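Local coordinates for putative uncharacterized protein (Chaetomium thermophilum, PDB 5IJP) that binds inositol hexakisphosphate through its helical SPX domain, and probably serves as an inositol polyphosphate sensor in phosphate homeostasis, at residues R48-T51 against E52-S56; A166-F169 against Y170-N173. All blocks are in the same frame, centred on the assembly; numbering follows the deposited sequence.

Contact 1. Residues R48-T51 against E52-S56; sequences REWT and EDDES
Thr51 and Asp54 form a capping box at the start of the long helix 52-97, with Thr51 as the N-cap. Asp54 can be followed outward. Its CB sits over the six-membered ring of Trp50, 3.6 Å from the centroid and 9° off the ring normal, a CH-pi contact. CG turns beside the backbone N of its own residue (chi1 -67°), which swings the carboxylate back to the cap. There OD2 takes two bonds from one residue. Thr51 N donates to the anti lone pair of Asp54 OD2 at 3.1 Å. Thr51 OG1 donates to Asp54 OD2 at 2.7 Å, from above the carboxylate plane. OD1 is hydrogen-bonded to Ser33 and salt-bridged to Arg57, so the carboxylate is held at both oxygens. The return bond of the box, Asp54 N to Thr51 OG1, is weak at 3.4 Å. Glu55 N closes the first helical turn on Thr51 O at 3.1 Å. The Trp50 indole is buried, and Trp154 packs edge-to-face with it. His148 is hydrogen-bonded to Glu55 OE1. Glu55 OE1 also accepts from Trp50 NE1 at 2.8 Å, close to the indole plane, with the carboxylate turned almost perpendicular to the ring.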
loop_
_atom_site.group_PDB
_atom_site.type_symbol
_atom_site.label_atom_id
_atom_site.label_comp_id
_atom_site.label_asym_id
_atom_site.label_seq_id
_atom_site.Cartn_x
_atom_site.Cartn_y
_atom_site.Cartn_z
ATOM N N ARG A 48 1.772 -33.671 5.774
ATOM C CA ARG A 48 2.979 -33.405 6.563
ATOM C C ARG A 48 2.791 -32.232 7.534
ATOM O O ARG A 48 2.017 -31.313 7.253
ATOM C CB ARG A 48 4.201 -33.183 5.654
ATOM C CG ARG A 48 4.721 -34.462 5.007
ATOM C CD ARG A 48 6.038 -34.241 4.290
ATOM N NE ARG A 48 6.545 -35.476 3.688
ATOM C CZ ARG A 48 7.397 -36.310 4.277
ATOM N NH1 ARG A 48 7.857 -36.051 5.496
ATOM N NH2 ARG A 48 7.799 -37.407 3.650
ATOM N N GLU A 49 3.488 -32.286 8.685
ATOM C CA GLU A 49 3.430 -31.278 9.746
ATOM C C GLU A 49 4.332 -30.074 9.451
ATOM O O GLU A 49 5.315 -30.205 8.718
ATOM C CB GLU A 49 3.815 -31.914 11.090
ATOM C CG GLU A 49 3.041 -31.370 12.276
ATOM C CD GLU A 49 3.266 -32.145 13.557
ATOM O OE1 GLU A 49 4.317 -31.934 14.203
ATOM O OE2 GLU A 49 2.395 -32.972 13.912
ATOM N N TRP A 50 3.994 -28.905 10.027
ATOM C CA TRP A 50 4.754 -27.663 9.869
ATOM C C TRP A 50 5.922 -27.649 10.858
ATOM O O TRP A 50 5.724 -27.911 12.049
ATOM C CB TRP A 50 3.839 -26.448 10.078
ATOM C CG TRP A 50 4.399 -25.158 9.558
ATOM C CD1 TRP A 50 4.910 -24.131 10.295
ATOM C CD2 TRP A 50 4.465 -24.741 8.187
ATOM N NE1 TRP A 50 5.295 -23.101 9.469
ATOM C CE2 TRP A 50 5.028 -23.446 8.169
ATOM C CE3 TRP A 50 4.083 -25.329 6.969
ATOM C CZ2 TRP A 50 5.238 -22.737 6.981
ATOM C CZ3 TRP A 50 4.296 -24.629 5.792
ATOM C CH2 TRP A 50 4.869 -23.349 5.804
ATOM N N THR A 51 7.139 -27.366 10.357
ATOM C CA THR A 51 8.370 -27.346 11.160
ATOM C C THR A 51 8.967 -25.945 11.326
ATOM O O THR A 51 8.431 -24.971 10.791
ATOM C CB THR A 51 9.417 -28.314 10.572
ATOM O OG1 THR A 51 9.700 -27.957 9.219
ATOM C CG2 THR A 51 8.998 -29.766 10.662
ATOM N N GLU A 52 10.091 -25.860 12.071
ATOM C CA GLU A 52 10.868 -24.646 12.323
ATOM C C GLU A 52 11.510 -24.175 11.006
ATOM O O GLU A 52 11.590 -22.969 10.765
ATOM C CB GLU A 52 11.953 -24.936 13.377
ATOM C CG GLU A 52 12.599 -23.700 13.978
ATOM C CD GLU A 52 13.824 -23.991 14.821
ATOM O OE1 GLU A 52 14.899 -24.255 14.236
ATOM O OE2 GLU A 52 13.712 -23.948 16.067
ATOM N N ASP A 53 11.948 -25.134 10.159
ATOM C CA ASP A 53 12.559 -24.886 8.850
ATOM C C ASP A 53 11.528 -24.341 7.859
ATOM O O ASP A 53 11.861 -23.467 7.058
ATOM C CB ASP A 53 13.216 -26.163 8.294
ATOM C CG ASP A 53 14.296 -26.761 9.178
ATOM O OD1 ASP A 53 15.211 -26.013 9.591
ATOM O OD2 ASP A 53 14.252 -27.985 9.420
ATOM N N ASP A 54 10.278 -24.853 7.923
ATOM C CA ASP A 54 9.163 -24.410 7.079
ATOM C C ASP A 54 8.756 -22.990 7.473
ATOM O O ASP A 54 8.433 -22.179 6.603
ATOM C CB ASP A 54 7.957 -25.359 7.211
ATOM C CG ASP A 54 8.167 -26.759 6.664
ATOM O OD1 ASP A 54 8.685 -26.885 5.531
ATOM O OD2 ASP A 54 7.750 -27.724 7.336
ATOM N N GLU A 55 8.800 -22.697 8.791
ATOM C CA GLU A 55 8.480 -21.404 9.391
ATOM C C GLU A 55 9.499 -20.337 8.971
ATOM O O GLU A 55 9.093 -19.239 8.593
ATOM C CB GLU A 55 8.419 -21.531 10.924
ATOM C CG GLU A 55 7.886 -20.297 11.638
ATOM C CD GLU A 55 6.396 -20.024 11.557
ATOM O OE1 GLU A 55 5.620 -20.958 11.249
ATOM O OE2 GLU A 55 5.998 -18.876 11.859
ATOM N N SER A 56 10.810 -20.668 9.024
ATOM C CA SER A 56 11.914 -19.780 8.639
ATOM C C SER A 56 11.839 -19.403 7.155
ATOM O O SER A 56 12.138 -18.262 6.800
ATOM C CB SER A 56 13.257 -20.432 8.949
ATOM O OG SER A 56 13.397 -20.685 10.337
#

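Contact 2. Residues A166-F169 against Y170-N173; sequences AKPF and YKEN
Tyr170 lays its ring against Pro168 with one face and turns an edge to Phe169, in the turn that leads into helix 171-190, the last helix of the SPX helical bundle. The pyrrolidine comes over the tyrosine face in a CH-pi contact, with Pro168 CG 4.0 Å from the ring centroid. Pro168 CB and CG are each 3.6 Å from Tyr170 CE2; CG reaches on toward CZ, while CB leans back toward CD2. The Phe169 pair is T-shaped. The edge of Tyr170 points at the Phe169 face, the centroids are 5.6 Å apart and the planes stand at 87°. Tyr170 CD2 is 3.9 Å from Phe169 CE2, toward the rim of that face. Tyr170 CB also lies over the Phe169 ring, 13° off its normal. Phe169 CG lies between the backbone N and the carbonyl carbon (chi1 77°). This folds the ring back over the next peptide, with one face over Tyr170 N. Tyr170 is buried, and Gln73, Gln74 and Ala77 of helix 52-97 touch its side chain. Phe169 is exposed, although it too touches Gln74. The backbone adds one weak bond, Lys171 N to Pro168 O at 3.4 Å. Beside it, Lys171 CB is 3.8 Å from Pro168 CD.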
loop_
_atom_site.group_PDB
_atom_site.type_symbol
_atom_site.label_atom_id
_atom_site.label_comp_id
_atom_site.label_asym_id
_atom_site.label_seq_id
_atom_site.Cartn_x
_atom_site.Cartn_y
_atom_site.Cartn_z
ATOM N N ALA A 166 3.434 -0.183 11.839
ATOM C CA ALA A 166 4.613 0.680 11.959
ATOM C C ALA A 166 4.591 1.766 10.884
ATOM O O ALA A 166 4.372 1.468 9.707
ATOM C CB ALA A 166 5.887 -0.147 11.846
ATOM N N LYS A 167 4.781 3.027 11.302
ATOM C CA LYS A 167 4.755 4.181 10.408
ATOM C C LYS A 167 6.146 4.548 9.875
ATOM O O LYS A 167 7.075 4.709 10.672
ATOM C CB LYS A 167 4.092 5.387 11.095
ATOM N N PRO A 168 6.308 4.704 8.536
ATOM C CA PRO A 168 7.625 5.088 7.999
ATOM C C PRO A 168 7.950 6.572 8.211
ATOM O O PRO A 168 7.080 7.335 8.639
ATOM C CB PRO A 168 7.530 4.704 6.522
ATOM C CG PRO A 168 6.086 4.790 6.201
ATOM C CD PRO A 168 5.306 4.550 7.460
ATOM N N PHE A 169 9.207 6.974 7.919
ATOM C CA PHE A 169 9.728 8.336 8.094
ATOM C C PHE A 169 8.959 9.424 7.327
ATOM O O PHE A 169 8.773 10.520 7.858
ATOM C CB PHE A 169 11.237 8.396 7.755
ATOM C CG PHE A 169 11.587 8.391 6.282
ATOM C CD1 PHE A 169 11.845 9.579 5.605
ATOM C CD2 PHE A 169 11.648 7.199 5.569
ATOM C CE1 PHE A 169 12.150 9.575 4.241
ATOM C CE2 PHE A 169 11.957 7.196 4.205
ATOM C CZ PHE A 169 12.202 8.385 3.550
ATOM N N TYR A 170 8.543 9.128 6.082
ATOM C CA TYR A 170 7.851 10.070 5.200
ATOM C C TYR A 170 6.374 10.287 5.533
ATOM O O TYR A 170 5.836 11.335 5.180
ATOM C CB TYR A 170 8.017 9.659 3.720
ATOM C CG TYR A 170 7.402 8.319 3.369
ATOM C CD1 TYR A 170 6.077 8.226 2.951
ATOM C CD2 TYR A 170 8.154 7.150 3.418
ATOM C CE1 TYR A 170 5.503 6.996 2.636
ATOM C CE2 TYR A 170 7.594 5.915 3.095
ATOM C CZ TYR A 170 6.267 5.843 2.705
ATOM O OH TYR A 170 5.710 4.629 2.380
ATOM N N LYS A 171 5.720 9.294 6.178
ATOM C CA LYS A 171 4.290 9.282 6.516
ATOM C C LYS A 171 3.769 10.556 7.197
ATOM O O LYS A 171 2.686 11.017 6.834
ATOM C CB LYS A 171 3.925 8.043 7.352
ATOM C CG LYS A 171 2.479 7.573 7.165
ATOM C CD LYS A 171 2.262 6.835 5.841
ATOM C CE LYS A 171 0.843 6.966 5.348
ATOM N NZ LYS A 171 0.671 6.359 4.001
ATOM N N GLU A 172 4.523 11.121 8.160
ATOM C CA GLU A 172 4.133 12.340 8.878
ATOM C C GLU A 172 4.114 13.562 7.945
ATOM O O GLU A 172 3.169 14.353 7.997
ATOM C CB GLU A 172 5.054 12.584 10.085
ATOM C CG GLU A 172 4.471 13.532 11.120
ATOM C CD GLU A 172 5.464 14.020 12.156
ATOM O OE1 GLU A 172 5.373 13.575 13.322
ATOM O OE2 GLU A 172 6.330 14.854 11.804
ATOM N N ASN A 173 5.145 13.697 7.091
ATOM C CA ASN A 173 5.281 14.796 6.130
ATOM C C ASN A 173 4.334 14.628 4.937
ATOM O O ASN A 173 3.881 15.627 4.377
ATOM C CB ASN A 173 6.732 14.933 5.657
ATOM C CG ASN A 173 7.733 15.117 6.775
ATOM O OD1 ASN A 173 8.429 14.177 7.177
ATOM N ND2 ASN A 173 7.827 16.329 7.304
#

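In the fold
Contacts 1 and 2 both lie where a loop runs into a helix of the SPX helical bundle. Contact 1 opens helix 52-97 and contact 2 opens helix 171-190. Their centres are 34 Å apart and their nearest atoms about 19 Å, so they do not touch. Helix 52-97 connects them: it begins in contact 1, and further along it Gln73, Gln74 and Ala77 meet contact 2. Contact 1 is nearer an end of the molecule: its centre is 29 Å from the chain centre, against 13 Å for that of contact 2. The Trp50 side chain is about 13 Å from the bound inositol hexakisphosphate. His148, whose ring meets that of Trp50, directly follows the pocket residue Lys147.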